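Local coordinates for acyl-CoA thioesterase YbgC (Helicobacter pylori, PDB 2PZH), which hydrolyses the thioester bond of long-chain acyl-CoAs and benzoyl-CoA, and may take part in bacterial phospholipid metabolism, at residues 21-24 / 25-28; 76-79 / 80-83. One frame throughout, in Å; residues are numbered along the deposited sequence.

How the contacts relate
Contact 1 (21-28) is the first part of helix 22-36, buried near the middle of the chain and lined by strands 47-58, 81-92 and 102-114. Contact 2 (76-83) lies at the margin of the fold, as the partly exposed turn of the hairpin joining strands 67-77 and 81-92, so strand 81-92 serves both places. The two do not touch: their centres lie about 21 Å apart. In contact 1, backbone bonds from one helical turn to the next accompany two neighbouring side-chain pairs, Tyr23 with Tyr26 and Asn22 with Lys25; in contact 2, cross-strand bonds accompany a salt bridge and a phenylalanine flanked by charged residues.

Contact 1. Residues 21-24 / 25-28; sequences ANYL and KYCE
The ring of Tyr26 lies with one face over the backbone carbonyl of Asn22, whose O atom sits 3.5 Å above the ring plane and toward its rim. Both belong to the opening of helix 22-36, the long helix that the curved antiparallel sheet of the hot-dog fold wraps. That same carbonyl oxygen accepts the Tyr26 N-H in a nearly straight bond (N to O 3.0 Å, 168° at the hydrogen), so one oxygen meets both amide and ring of one residue. With its CG anti to its own carbonyl carbon (chi1 -59°), Tyr26 swings its ring back toward the preceding turn. There it also approaches Tyr23 obliquely, CD2 of Tyr26 coming within 4.0 Å of Tyr23 CD1. Tyr23 is held at its far end, where its OH bonds to Ala62 N, while its ring meets Phe105 from strand 102-114. On another side of the helix, the extended chain of Lys25 runs alongside the side chain of Asn22, which itself lies about 7 Å from the side chain of Asp13, the predicted active-site residue. The helical pattern continues with Cys27 N donating to Tyr23 O at 3.0 Å, and Glu28 N to Leu24 O at 2.9 Å.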
loop_
_atom_site.group_PDB
_atom_site.type_symbol
_atom_site.label_atom_id
_atom_site.label_comp_id
_atom_site.label_asym_id
_atom_site.label_seq_id
_atom_site.Cartn_x
_atom_site.Cartn_y
_atom_site.Cartn_z
ATOM N N ALA A 21 6.914 -6.574 2.460
ATOM C CA ALA A 21 5.519 -7.022 2.560
ATOM C C ALA A 21 4.813 -7.174 1.222
ATOM O O ALA A 21 3.814 -7.886 1.147
ATOM C CB ALA A 21 4.673 -6.058 3.473
ATOM N N ASN A 22 5.302 -6.485 0.189
ATOM C CA ASN A 22 4.663 -6.552 -1.133
ATOM C C ASN A 22 4.717 -7.946 -1.746
ATOM O O ASN A 22 3.881 -8.306 -2.564
ATOM C CB ASN A 22 5.232 -5.499 -2.097
ATOM C CG ASN A 22 4.953 -4.072 -1.627
ATOM O OD1 ASN A 22 5.663 -3.129 -1.983
ATOM N ND2 ASN A 22 3.927 -3.921 -0.814
ATOM N N TYR A 23 5.693 -8.756 -1.337
ATOM C CA TYR A 23 5.762 -10.116 -1.864
ATOM C C TYR A 23 4.539 -10.921 -1.434
ATOM O O TYR A 23 4.032 -11.753 -2.192
ATOM C CB TYR A 23 7.043 -10.810 -1.421
ATOM C CG TYR A 23 8.295 -10.246 -2.020
ATOM C CD1 TYR A 23 8.476 -10.214 -3.406
ATOM C CD2 TYR A 23 9.309 -9.743 -1.209
ATOM C CE1 TYR A 23 9.633 -9.722 -3.956
ATOM C CE2 TYR A 23 10.468 -9.250 -1.746
ATOM C CZ TYR A 23 10.627 -9.240 -3.129
ATOM O OH TYR A 23 11.778 -8.759 -3.680
ATOM N N LEU A 24 4.064 -10.647 -0.220
ATOM C CA LEU A 24 2.825 -11.227 0.276
ATOM C C LEU A 24 1.621 -10.825 -0.580
ATOM O O LEU A 24 0.759 -11.651 -0.887
ATOM C CB LEU A 24 2.621 -10.826 1.736
ATOM C CG LEU A 24 3.562 -11.568 2.682
ATOM C CD1 LEU A 24 3.319 -11.166 4.123
ATOM C CD2 LEU A 24 3.317 -13.048 2.494
ATOM N N LYS A 25 1.550 -9.550 -0.962
ATOM C CA LYS A 25 0.502 -9.119 -1.899
ATOM C C LYS A 25 0.546 -9.908 -3.211
ATOM O O LYS A 25 -0.482 -10.384 -3.689
ATOM C CB LYS A 25 0.604 -7.623 -2.173
ATOM C CG LYS A 25 0.354 -6.794 -0.922
ATOM C CD LYS A 25 0.412 -5.314 -1.227
ATOM C CE LYS A 25 -0.060 -4.508 -0.012
ATOM N NZ LYS A 25 -0.432 -3.114 -0.349
ATOM N N TYR A 26 1.731 -10.030 -3.802
ATOM C CA TYR A 26 1.858 -10.851 -5.017
ATOM C C TYR A 26 1.341 -12.290 -4.818
ATOM O O TYR A 26 0.614 -12.838 -5.689
ATOM C CB TYR A 26 3.296 -10.905 -5.486
ATOM C CG TYR A 26 3.931 -9.575 -5.816
ATOM C CD1 TYR A 26 3.190 -8.507 -6.319
ATOM C CD2 TYR A 26 5.285 -9.408 -5.663
ATOM C CE1 TYR A 26 3.809 -7.290 -6.653
ATOM C CE2 TYR A 26 5.914 -8.211 -5.987
ATOM C CZ TYR A 26 5.182 -7.161 -6.480
ATOM O OH TYR A 26 5.838 -5.994 -6.785
ATOM N N CYS A 27 1.697 -12.897 -3.691
ATOM C CA CYS A 27 1.247 -14.257 -3.407
ATOM C C CYS A 27 -0.274 -14.295 -3.293
ATOM O O CYS A 27 -0.920 -15.200 -3.811
ATOM C CB CYS A 27 1.933 -14.829 -2.168
ATOM S SG CYS A 27 3.664 -15.176 -2.502
ATOM N N GLU A 28 -0.835 -13.288 -2.630
ATOM C CA GLU A 28 -2.275 -13.192 -2.453
ATOM C C GLU A 28 -2.950 -13.104 -3.805
ATOM O O GLU A 28 -3.931 -13.804 -4.049
ATOM C CB GLU A 28 -2.642 -11.974 -1.614
ATOM C CG GLU A 28 -4.024 -12.048 -0.986
ATOM C CD GLU A 28 -5.153 -12.059 -1.986
ATOM O OE1 GLU A 28 -5.985 -12.986 -1.891
ATOM O OE2 GLU A 28 -5.231 -11.137 -2.839
#

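Contact 2. Residues 76-79 / 80-83; sequences ELRK and VFVV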
loop_
_atom_site.group_PDB
_atom_site.type_symbol
_atom_site.label_atom_id
_atom_site.label_comp_id
_atom_site.label_asym_id
_atom_site.label_seq_id
_atom_site.Cartn_x
_atom_site.Cartn_y
_atom_site.Cartn_z
ATOM N N GLU A 76 -0.524 -29.316 1.393
ATOM C CA GLU A 76 -1.380 -30.199 2.160
ATOM C C GLU A 76 -2.801 -29.663 2.127
ATOM O O GLU A 76 -3.023 -28.464 2.336
ATOM C CB GLU A 76 -0.888 -30.268 3.607
ATOM C CG GLU A 76 -1.796 -31.025 4.561
ATOM C CD GLU A 76 -1.247 -31.079 5.986
ATOM O OE1 GLU A 76 -0.470 -30.176 6.366
ATOM O OE2 GLU A 76 -1.596 -32.024 6.733
ATOM N N LEU A 77 -3.764 -30.539 1.854
ATOM C CA LEU A 77 -5.167 -30.137 1.858
ATOM C C LEU A 77 -5.964 -31.063 2.764
ATOM O O LEU A 77 -6.071 -32.265 2.491
ATOM C CB LEU A 77 -5.749 -30.183 0.441
ATOM C CG LEU A 77 -6.831 -29.182 -0.002
ATOM C CD1 LEU A 77 -7.582 -29.730 -1.212
ATOM C CD2 LEU A 77 -7.809 -28.816 1.112
ATOM N N ARG A 78 -6.526 -30.499 3.831
ATOM C CA ARG A 78 -7.353 -31.250 4.777
ATOM C C ARG A 78 -8.787 -30.736 4.765
ATOM O O ARG A 78 -9.109 -29.781 4.058
ATOM C CB ARG A 78 -6.791 -31.143 6.193
ATOM C CG ARG A 78 -5.362 -31.619 6.331
ATOM C CD ARG A 78 -5.222 -33.109 6.049
ATOM N NE ARG A 78 -3.829 -33.520 6.204
ATOM C CZ ARG A 78 -3.282 -34.573 5.607
ATOM N NH1 ARG A 78 -4.005 -35.342 4.803
ATOM N NH2 ARG A 78 -2.003 -34.857 5.817
ATOM N N LYS A 79 -9.654 -31.366 5.548
ATOM C CA LYS A 79 -11.047 -30.935 5.621
ATOM C C LYS A 79 -11.169 -29.498 6.138
ATOM O O LYS A 79 -11.991 -28.717 5.645
ATOM C CB LYS A 79 -11.854 -31.893 6.505
ATOM C CG LYS A 79 -13.329 -31.556 6.605
ATOM C CD LYS A 79 -14.152 -32.784 6.970
ATOM C CE LYS A 79 -14.074 -33.833 5.865
ATOM N NZ LYS A 79 -14.810 -35.084 6.212
ATOM N N VAL A 80 -10.333 -29.154 7.115
ATOM C CA VAL A 80 -10.450 -27.886 7.839
ATOM C C VAL A 80 -9.400 -26.817 7.465
ATOM O O VAL A 80 -9.531 -25.647 7.844
ATOM C CB VAL A 80 -10.403 -28.138 9.365
ATOM C CG1 VAL A 80 -10.774 -26.879 10.139
ATOM C CG2 VAL A 80 -11.348 -29.278 9.724
ATOM N N PHE A 81 -8.365 -27.209 6.729
ATOM C CA PHE A 81 -7.333 -26.243 6.356
ATOM C C PHE A 81 -6.575 -26.613 5.082
ATOM O O PHE A 81 -6.640 -27.750 4.594
ATOM C CB PHE A 81 -6.372 -25.968 7.536
ATOM C CG PHE A 81 -5.395 -27.082 7.822
ATOM C CD1 PHE A 81 -4.276 -27.270 7.024
ATOM C CD2 PHE A 81 -5.578 -27.923 8.909
ATOM C CE1 PHE A 81 -3.369 -28.279 7.284
ATOM C CE2 PHE A 81 -4.671 -28.937 9.181
ATOM C CZ PHE A 81 -3.563 -29.116 8.366
ATOM N N VAL A 82 -5.870 -25.634 4.527
ATOM C CA VAL A 82 -5.003 -25.897 3.396
ATOM C C VAL A 82 -3.670 -25.194 3.605
ATOM O O VAL A 82 -3.626 -24.076 4.131
ATOM C CB VAL A 82 -5.656 -25.436 2.075
ATOM C CG1 VAL A 82 -6.042 -23.937 2.153
ATOM C CG2 VAL A 82 -4.752 -25.754 0.875
ATOM N N VAL A 83 -2.587 -25.853 3.212
ATOM C CA VAL A 83 -1.287 -25.222 3.252
ATOM C C VAL A 83 -0.768 -25.097 1.832
ATOM O O VAL A 83 -0.716 -26.075 1.081
ATOM C CB VAL A 83 -0.283 -26.001 4.129
ATOM C CG1 VAL A 83 1.076 -25.319 4.120
ATOM C CG2 VAL A 83 -0.808 -26.140 5.566
#
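This is a cross-strand contact at the end of a beta hairpin, where strand 67-77 turns back into strand 81-92. Glu76 and Val83 form an antiparallel hydrogen-bonded pair: Val83 N reaches Glu76 O at 2.8 Å, in the carbonyl plane and almost straight, whereas Glu76 N to Val83 O is longer, 3.3 Å. Next comes the non-hydrogen-bonded pair Leu77 and Val82, with Leu77 CG 4.1 Å from Val82 CG2; on this face Leu77 packs against helix 126-133. Lys79 and Val80 occupy the two corners of a turn with near type I backbone angles; just before it, Arg78 N donates to Phe81 O at 2.9 Å, the last cross-strand bond. Within the hot-dog fold the hairpin links neighbouring strands of the curved sheet, away from the predicted active-site residue. On the face bearing Glu76 and Val83, with its CG between the backbone N and the carbonyl carbon (chi1 74°), Phe81 brings its ring across to the first strand. Arg78 CG lies over one ring face in a CH-pi contact, 4.0 Å from the centroid, while Glu76 OE1 meets the ring edge in its plane, 3.6 Å from CE1, the carboxylate standing nearly perpendicular to the ring. Lys110 adds a cation-pi contact to the same ring. Past the rim of the ring, at CZ, Arg78 NE and Glu76 OE2 form a salt bridge of 2.7 Å, on the oxygen's anti side.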